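PDB 1VHK: ribosomal RNA small subunit methyltransferase E from Bacillus subtilis, which probably methylates the N3 position of a specific uridine in 16S rRNA of the assembled 30S ribosomal subunit, with S-adenosyl-L-methionine as the methyl donor. Local coordinates for residues Gln4-Lys12 and Ile43-Glu52; Ile81-Leu89 and Ala107-Ser118. All blocks are in the same frame, centred on the assembly; numbering follows the deposited sequence.

Overall arrangement
A two-domain enzyme illustrates how each domain can contain a parallel strand pair of its own. Interaction 1 comes first along the chain and joins the N-terminal strand 5-7 to strand 42-46, at one edge of the mixed five-stranded sheet of the PUA-like domain. Interaction 2 follows in series, pairing strand 82-88 with strand 109-113 inside the six-stranded parallel sheet of the SPOUT-clan methyltransferase domain. The centres of interactions 1 and 2 lie about 27 Å apart, on opposite sides of the middle of the chain. The nearest atoms of the two interactions remain about 10 Å apart. The two contacts share no strand or sheet, so each belongs to the framework of a separate domain.

Interaction 1 of 2, residues Gln4-Lys12 and Ile43-Glu52; sequences QRYFIELTK and IICCSQDGFE
Arg5 and Glu52 meet at about a right angle, their guanidinium and carboxylate planes turned 69° apart. The arginine chain runs extended from CG to NE, with CG opposite the backbone N (chi1 180°), which carries the charged end across strand 42-46 to the glutamate. Glu52 OE1 sits at the guanidinium edge, taking hydrogen bonds from Arg5 NH1 (2.7 Å) and NH2 in a salt bridge; NH1 reaches it from the anti side, somewhat out of the carboxylate plane. Arg77 is a second partner of that oxygen, while Thr73 holds OE2, so the carboxylate is tied down on both oxygens.

Beneath this bridge the strands pair in parallel. Tyr6 lies at the centre of the ladder: its N donates to Ile44 O (2.8 Å) and its O accepts from Cys46 N. Arg5, Ile44, Phe7 and Cys46 share one face of the sheet, where the Phe7 ring brings CE1 to 3.7 Å from Cys46 CB. On the other face Ile43 CG2 meets the edge of the Tyr6 ring at CE1 (3.9 Å), and Ile8 CG1 packs on Cys45 CB.

Past the strands, the type I turn from Ser47 to Gly50 meets residues Leu10 to Lys12. Gln48 N bonds to Leu10 O at 2.8 Å, and Asp49 OD2 uses its syn lone pair to accept from Lys12 N (2.8 Å), at the start of helix 12-16. Lys12 then crosses Phe51 roughly at right angles, laying CD over one ring face in a CH-pi contact.

Around the pair, strand 52-60 continues the sheet beyond strand 42-46. Helix 26-35 packs against Tyr6, whose hydroxyl bonds to His30, and helix 131-144 of the methyltransferase region touches Phe7 on the opposite sheet face.

Interaction 2 of 2, residues Ile81-Leu89 and Ala107-Ser118; sequences IKVYIASGL and AHAFIPFQAARS
Ile85 and Phe110 run alongside each other in the same direction, in the apolar centre of a beta-alpha-beta unit, in which helix 94-104 links strands 82-88 and 109-113 of the parallel sheet of the SPOUT-clan methyltransferase domain. Ile85 CB packs on Phe110 CD1 at 3.8 Å, and CG1 of the same isoleucine reaches Ala107 CB. Helix 239-253 meets Ile85 on this face. On the other, Tyr84 CD1 rests against Ala109 CB (3.7 Å) and Ile111 CD1, while Phe169 meets the tyrosine ring edge-to-face.

Between the two faces runs the parallel backbone ladder. Ile85 N donates to Ala109 O in an almost straight bond of 174°, and Ile85 O accepts from Ile111 N at 2.7 Å. Further along, Phe113 places CG in the cleft flanked by its own N and C (chi1 69°), a torsion that turns the ring back over the neighbouring strand. One ring face thereby receives Gly88 CA, 3.9 Å from the ring centroid, in a CH-pi contact.

Toward the outer ends polar groups appear. Lys82 CD stands over the centre of the His108 ring, whose edge faces Tyr84 OH. At the far end the turn from Ala115 folds Ser118 back to Leu89: Ser118 OG takes a hydrogen bond from Ala115 N and donates its own to Leu89 O at 3.1 Å.

Interaction 1 of 2, residues Gln4-Lys12 and Ile43-Glu52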
# COMPACT_ATOMS: atom_id res chain seq x y z
N GLN A 4 -0.31 -0.24 -21.43
CA GLN A 4 -1.52 -1.00 -21.56
C GLN A 4 -2.77 -0.24 -21.20
O GLN A 4 -3.77 -0.39 -21.91
CB GLN A 4 -1.48 -2.34 -20.78
CG GLN A 4 -2.04 -3.47 -21.59
CD GLN A 4 -2.25 -4.79 -20.93
OE1 GLN A 4 -1.31 -5.48 -20.49
NE2 GLN A 4 -3.53 -5.23 -20.86
N ARG A 5 -2.80 0.60 -20.18
CA ARG A 5 -4.02 1.29 -19.77
C ARG A 5 -3.94 2.81 -19.91
O ARG A 5 -3.01 3.44 -19.43
CB ARG A 5 -4.44 0.91 -18.35
CG ARG A 5 -5.72 1.63 -17.88
CD ARG A 5 -5.77 1.70 -16.35
NE ARG A 5 -7.18 1.84 -15.90
CZ ARG A 5 -8.02 0.82 -16.12
NH1 ARG A 5 -7.53 -0.27 -16.69
NH2 ARG A 5 -9.28 0.86 -15.81
N TYR A 6 -4.95 3.36 -20.59
CA TYR A 6 -5.11 4.75 -20.87
C TYR A 6 -6.43 5.41 -20.47
O TYR A 6 -7.53 4.91 -20.71
CB TYR A 6 -4.98 5.02 -22.41
CG TYR A 6 -3.61 4.58 -22.90
CD1 TYR A 6 -3.43 3.33 -23.46
CD2 TYR A 6 -2.50 5.41 -22.71
CE1 TYR A 6 -2.18 2.91 -23.86
CE2 TYR A 6 -1.25 5.00 -23.13
CZ TYR A 6 -1.10 3.77 -23.71
OH TYR A 6 0.15 3.36 -24.13
N PHE A 7 -6.28 6.64 -19.98
CA PHE A 7 -7.37 7.51 -19.62
C PHE A 7 -7.70 8.46 -20.77
O PHE A 7 -6.89 9.30 -21.16
CB PHE A 7 -6.99 8.32 -18.37
CG PHE A 7 -6.99 7.41 -17.17
CD1 PHE A 7 -8.21 6.95 -16.67
CD2 PHE A 7 -5.82 7.00 -16.58
CE1 PHE A 7 -8.25 6.11 -15.58
CE2 PHE A 7 -5.86 6.16 -15.48
CZ PHE A 7 -7.07 5.72 -14.98
N ILE A 8 -8.83 8.24 -21.37
CA ILE A 8 -9.38 8.96 -22.51
C ILE A 8 -10.23 10.15 -22.10
O ILE A 8 -11.03 10.10 -21.16
CB ILE A 8 -10.27 7.96 -23.30
CG1 ILE A 8 -9.48 6.68 -23.58
CG2 ILE A 8 -10.82 8.57 -24.55
CD1 ILE A 8 -8.16 6.88 -24.26
N GLU A 9 -10.14 11.26 -22.84
CA GLU A 9 -10.89 12.47 -22.54
C GLU A 9 -12.23 12.51 -23.29
O GLU A 9 -12.62 13.53 -23.85
CB GLU A 9 -10.07 13.71 -22.87
CG GLU A 9 -8.64 13.70 -22.39
CD GLU A 9 -8.48 14.18 -20.96
OE1 GLU A 9 -7.51 14.92 -20.67
OE2 GLU A 9 -9.33 13.81 -20.11
N LEU A 10 -12.92 11.40 -23.29
CA LEU A 10 -14.23 11.20 -23.86
C LEU A 10 -15.11 10.51 -22.81
O LEU A 10 -14.52 9.98 -21.85
CB LEU A 10 -14.16 10.37 -25.12
CG LEU A 10 -13.86 11.08 -26.45
CD1 LEU A 10 -14.44 12.49 -26.45
CD2 LEU A 10 -12.39 11.08 -26.79
N THR A 11 -16.40 10.59 -22.92
CA THR A 11 -17.32 9.97 -21.94
C THR A 11 -17.70 8.62 -22.49
O THR A 11 -17.48 8.45 -23.71
CB THR A 11 -18.57 10.86 -21.79
OG1 THR A 11 -18.18 12.10 -21.19
CG2 THR A 11 -19.62 10.19 -20.93
N LYS A 12 -18.26 7.67 -21.75
CA LYS A 12 -18.64 6.43 -22.43
C LYS A 12 -19.58 6.74 -23.60
O LYS A 12 -19.32 6.31 -24.73
CB LYS A 12 -19.24 5.36 -21.54
CG LYS A 12 -19.71 4.13 -22.35
CD LYS A 12 -20.43 3.15 -21.44
CE LYS A 12 -21.21 2.13 -22.26
NZ LYS A 12 -21.84 1.14 -21.35
N ILE A 43 -5.35 -2.50 -26.24
CA ILE A 43 -5.12 -1.68 -25.07
C ILE A 43 -6.40 -1.64 -24.21
O ILE A 43 -7.47 -2.13 -24.55
CB ILE A 43 -4.73 -0.21 -25.30
CG1 ILE A 43 -5.84 0.55 -26.01
CG2 ILE A 43 -3.38 -0.08 -26.00
CD1 ILE A 43 -5.51 1.86 -26.65
N ILE A 44 -6.22 -1.07 -23.03
CA ILE A 44 -7.30 -0.86 -22.09
C ILE A 44 -7.51 0.66 -21.95
O ILE A 44 -6.56 1.42 -21.77
CB ILE A 44 -7.00 -1.48 -20.73
CG1 ILE A 44 -6.48 -2.91 -20.86
CG2 ILE A 44 -8.25 -1.46 -19.84
CD1 ILE A 44 -7.51 -3.96 -21.15
N CYS A 45 -8.75 1.07 -22.13
CA CYS A 45 -9.14 2.45 -22.03
C CYS A 45 -10.28 2.60 -21.02
O CYS A 45 -11.21 1.79 -20.93
CB CYS A 45 -9.55 3.04 -23.37
SG CYS A 45 -8.24 3.23 -24.58
N CYS A 46 -10.16 3.68 -20.28
CA CYS A 46 -11.11 4.09 -19.27
C CYS A 46 -11.62 5.49 -19.62
O CYS A 46 -10.78 6.35 -19.76
CB CYS A 46 -10.41 4.11 -17.89
SG CYS A 46 -11.61 4.25 -16.51
N SER A 47 -12.91 5.69 -19.79
CA SER A 47 -13.47 7.01 -20.11
C SER A 47 -13.38 8.00 -18.96
O SER A 47 -13.10 7.65 -17.81
CB SER A 47 -14.93 6.88 -20.55
OG SER A 47 -15.68 6.15 -19.59
N GLN A 48 -13.80 9.26 -19.19
CA GLN A 48 -13.73 10.25 -18.13
C GLN A 48 -14.72 9.94 -17.00
O GLN A 48 -14.55 10.50 -15.90
CB GLN A 48 -13.95 11.68 -18.53
CG GLN A 48 -13.79 12.21 -19.90
CD GLN A 48 -14.36 13.62 -20.02
OE1 GLN A 48 -15.34 13.94 -19.33
NE2 GLN A 48 -13.75 14.45 -20.86
N ASP A 49 -15.79 9.23 -17.30
CA ASP A 49 -16.81 8.89 -16.34
C ASP A 49 -16.61 7.53 -15.69
O ASP A 49 -17.57 6.95 -15.17
CB ASP A 49 -18.21 9.05 -16.87
CG ASP A 49 -18.57 8.53 -18.21
OD1 ASP A 49 -19.81 8.36 -18.48
OD2 ASP A 49 -17.72 8.30 -19.10
N GLY A 50 -15.40 6.99 -15.75
CA GLY A 50 -15.06 5.74 -15.13
C GLY A 50 -15.37 4.47 -15.85
O GLY A 50 -15.14 3.39 -15.25
N PHE A 51 -15.77 4.48 -17.12
CA PHE A 51 -16.07 3.23 -17.83
C PHE A 51 -14.89 2.63 -18.57
O PHE A 51 -14.26 3.27 -19.41
CB PHE A 51 -17.25 3.51 -18.78
CG PHE A 51 -18.53 3.74 -18.02
CD1 PHE A 51 -18.99 5.02 -17.77
CD2 PHE A 51 -19.26 2.67 -17.54
CE1 PHE A 51 -20.15 5.23 -17.06
CE2 PHE A 51 -20.43 2.87 -16.81
CZ PHE A 51 -20.86 4.15 -16.56
N GLU A 52 -14.56 1.37 -18.32
CA GLU A 52 -13.46 0.64 -18.88
C GLU A 52 -13.77 -0.18 -20.13
O GLU A 52 -14.58 -1.11 -20.13
CB GLU A 52 -12.88 -0.33 -17.82
CG GLU A 52 -11.62 -1.03 -18.28
CD GLU A 52 -10.95 -1.89 -17.21
OE1 GLU A 52 -9.98 -1.39 -16.59
OE2 GLU A 52 -11.34 -3.06 -17.03

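Interaction 2 of 2, residues Ile81-Leu89 and Ala107-Ser118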
# COMPACT_ATOMS: atom_id res chain seq x y z
N ILE A 81 -15.67 3.82 -0.53
CA ILE A 81 -15.82 5.14 0.07
C ILE A 81 -14.69 6.06 -0.41
O ILE A 81 -13.61 5.54 -0.69
CB ILE A 81 -15.82 5.12 1.60
CG1 ILE A 81 -14.40 5.00 2.14
CG2 ILE A 81 -16.69 4.00 2.16
CD1 ILE A 81 -14.26 5.10 3.63
N LYS A 82 -14.95 7.35 -0.44
CA LYS A 82 -13.99 8.35 -0.88
C LYS A 82 -12.99 8.72 0.19
O LYS A 82 -13.32 9.35 1.20
CB LYS A 82 -14.74 9.62 -1.34
CG LYS A 82 -15.60 9.32 -2.57
CD LYS A 82 -16.13 10.57 -3.22
CE LYS A 82 -16.89 10.21 -4.51
NZ LYS A 82 -17.08 11.41 -5.39
N VAL A 83 -11.71 8.29 0.01
CA VAL A 83 -10.79 8.65 1.09
C VAL A 83 -9.78 9.67 0.63
O VAL A 83 -9.33 9.70 -0.52
CB VAL A 83 -10.30 7.53 1.97
CG1 VAL A 83 -10.67 6.14 1.50
CG2 VAL A 83 -8.84 7.63 2.35
N TYR A 84 -9.77 10.77 1.42
CA TYR A 84 -8.89 11.89 1.20
C TYR A 84 -7.69 11.86 2.15
O TYR A 84 -7.86 11.86 3.36
CB TYR A 84 -9.62 13.21 1.41
CG TYR A 84 -10.63 13.54 0.35
CD1 TYR A 84 -10.47 14.65 -0.47
CD2 TYR A 84 -11.77 12.77 0.19
CE1 TYR A 84 -11.43 14.98 -1.42
CE2 TYR A 84 -12.74 13.08 -0.75
CZ TYR A 84 -12.55 14.19 -1.54
OH TYR A 84 -13.51 14.50 -2.47
N ILE A 85 -6.51 11.91 1.57
CA ILE A 85 -5.28 11.88 2.34
C ILE A 85 -4.72 13.29 2.52
O ILE A 85 -4.31 13.93 1.55
CB ILE A 85 -4.21 10.99 1.67
CG1 ILE A 85 -4.79 9.65 1.26
CG2 ILE A 85 -3.01 10.81 2.59
CD1 ILE A 85 -5.48 8.88 2.35
N ALA A 86 -4.67 13.77 3.76
CA ALA A 86 -4.02 15.06 4.03
C ALA A 86 -2.62 14.80 4.60
O ALA A 86 -2.56 14.36 5.76
CB ALA A 86 -4.82 15.88 5.03
N SER A 87 -1.54 15.18 3.92
CA SER A 87 -0.22 14.95 4.50
C SER A 87 0.59 16.18 4.85
O SER A 87 0.93 17.02 4.01
CB SER A 87 0.62 14.04 3.59
OG SER A 87 -0.14 12.98 3.04
N GLY A 88 1.10 16.27 6.08
CA GLY A 88 2.02 17.39 6.38
C GLY A 88 3.29 17.24 5.54
O GLY A 88 4.00 16.22 5.61
N LEU A 89 3.59 18.25 4.73
CA LEU A 89 4.74 18.20 3.82
C LEU A 89 5.92 17.43 4.38
O LEU A 89 6.58 17.91 5.31
CB LEU A 89 5.16 19.59 3.40
CG LEU A 89 4.65 20.20 2.11
CD1 LEU A 89 4.20 19.17 1.09
CD2 LEU A 89 3.53 21.21 2.35
N ALA A 107 -6.84 5.62 -2.82
CA ALA A 107 -7.10 6.97 -2.34
C ALA A 107 -7.86 7.79 -3.36
O ALA A 107 -7.59 7.72 -4.56
CB ALA A 107 -5.75 7.66 -2.06
N HIS A 108 -8.79 8.64 -2.89
CA HIS A 108 -9.60 9.45 -3.78
C HIS A 108 -8.96 10.78 -4.11
O HIS A 108 -9.14 11.28 -5.22
CB HIS A 108 -11.04 9.67 -3.27
CG HIS A 108 -11.84 10.53 -4.22
ND1 HIS A 108 -12.32 10.04 -5.43
CD2 HIS A 108 -12.14 11.84 -4.19
CE1 HIS A 108 -12.92 11.03 -6.08
NE2 HIS A 108 -12.83 12.13 -5.35
N ALA A 109 -8.17 11.34 -3.19
CA ALA A 109 -7.57 12.65 -3.53
C ALA A 109 -6.48 12.94 -2.51
O ALA A 109 -6.48 12.23 -1.51
CB ALA A 109 -8.63 13.75 -3.52
N PHE A 110 -5.52 13.82 -2.87
CA PHE A 110 -4.47 14.10 -1.89
C PHE A 110 -4.45 15.58 -1.56
O PHE A 110 -4.79 16.44 -2.38
CB PHE A 110 -3.11 13.66 -2.39
CG PHE A 110 -2.97 12.21 -2.70
CD1 PHE A 110 -2.52 11.31 -1.76
CD2 PHE A 110 -3.33 11.75 -3.96
CE1 PHE A 110 -2.37 9.97 -2.09
CE2 PHE A 110 -3.22 10.41 -4.29
CZ PHE A 110 -2.72 9.52 -3.35
N ILE A 111 -4.19 15.92 -0.31
CA ILE A 111 -4.18 17.33 0.11
C ILE A 111 -2.93 17.58 0.97
O ILE A 111 -2.98 17.24 2.15
CB ILE A 111 -5.38 17.66 1.00
CG1 ILE A 111 -6.72 17.35 0.31
CG2 ILE A 111 -5.31 19.10 1.44
CD1 ILE A 111 -7.86 17.36 1.31
N PRO A 112 -1.88 18.10 0.39
CA PRO A 112 -0.65 18.40 1.10
C PRO A 112 -0.83 19.69 1.89
O PRO A 112 -1.55 20.58 1.40
CB PRO A 112 0.38 18.58 -0.00
CG PRO A 112 -0.28 18.18 -1.26
CD PRO A 112 -1.76 18.48 -1.04
N PHE A 113 -0.21 19.82 3.05
CA PHE A 113 -0.43 21.07 3.79
C PHE A 113 0.77 21.43 4.60
O PHE A 113 1.51 20.52 4.99
CB PHE A 113 -1.71 20.99 4.63
CG PHE A 113 -1.59 20.02 5.79
CD1 PHE A 113 -2.05 18.73 5.68
CD2 PHE A 113 -1.00 20.42 6.97
CE1 PHE A 113 -1.91 17.85 6.73
CE2 PHE A 113 -0.81 19.54 8.00
CZ PHE A 113 -1.27 18.24 7.88
N GLN A 114 1.01 22.74 4.79
CA GLN A 114 2.19 23.13 5.59
C GLN A 114 1.95 22.71 7.03
O GLN A 114 0.88 23.06 7.56
CB GLN A 114 2.40 24.64 5.55
CG GLN A 114 3.77 25.10 6.00
CD GLN A 114 4.89 24.54 5.16
OE1 GLN A 114 4.77 24.46 3.91
NE2 GLN A 114 6.00 24.11 5.77
N ALA A 115 2.85 22.00 7.66
CA ALA A 115 2.61 21.66 9.08
C ALA A 115 3.67 22.28 9.98
O ALA A 115 4.84 22.38 9.60
CB ALA A 115 2.54 20.15 9.21
N ALA A 116 3.33 22.54 11.24
CA ALA A 116 4.24 23.17 12.19
C ALA A 116 5.62 22.55 12.17
O ALA A 116 6.65 23.26 12.12
CB ALA A 116 3.64 23.15 13.58
N ARG A 117 5.71 21.21 12.17
CA ARG A 117 6.99 20.55 12.11
C ARG A 117 7.47 20.25 10.70
O ARG A 117 8.51 19.61 10.56
CB ARG A 117 7.01 19.29 12.96
CG ARG A 117 7.15 19.60 14.45
CD ARG A 117 6.32 18.64 15.27
NE ARG A 117 6.43 18.92 16.70
CZ ARG A 117 6.08 18.03 17.62
NH1 ARG A 117 5.60 16.84 17.28
NH2 ARG A 117 6.25 18.33 18.90
N SER A 118 6.75 20.67 9.67
CA SER A 118 7.20 20.49 8.29
C SER A 118 8.52 21.27 8.11
O SER A 118 8.52 22.50 8.08
CB SER A 118 6.20 20.98 7.27
OG SER A 118 5.17 20.08 7.01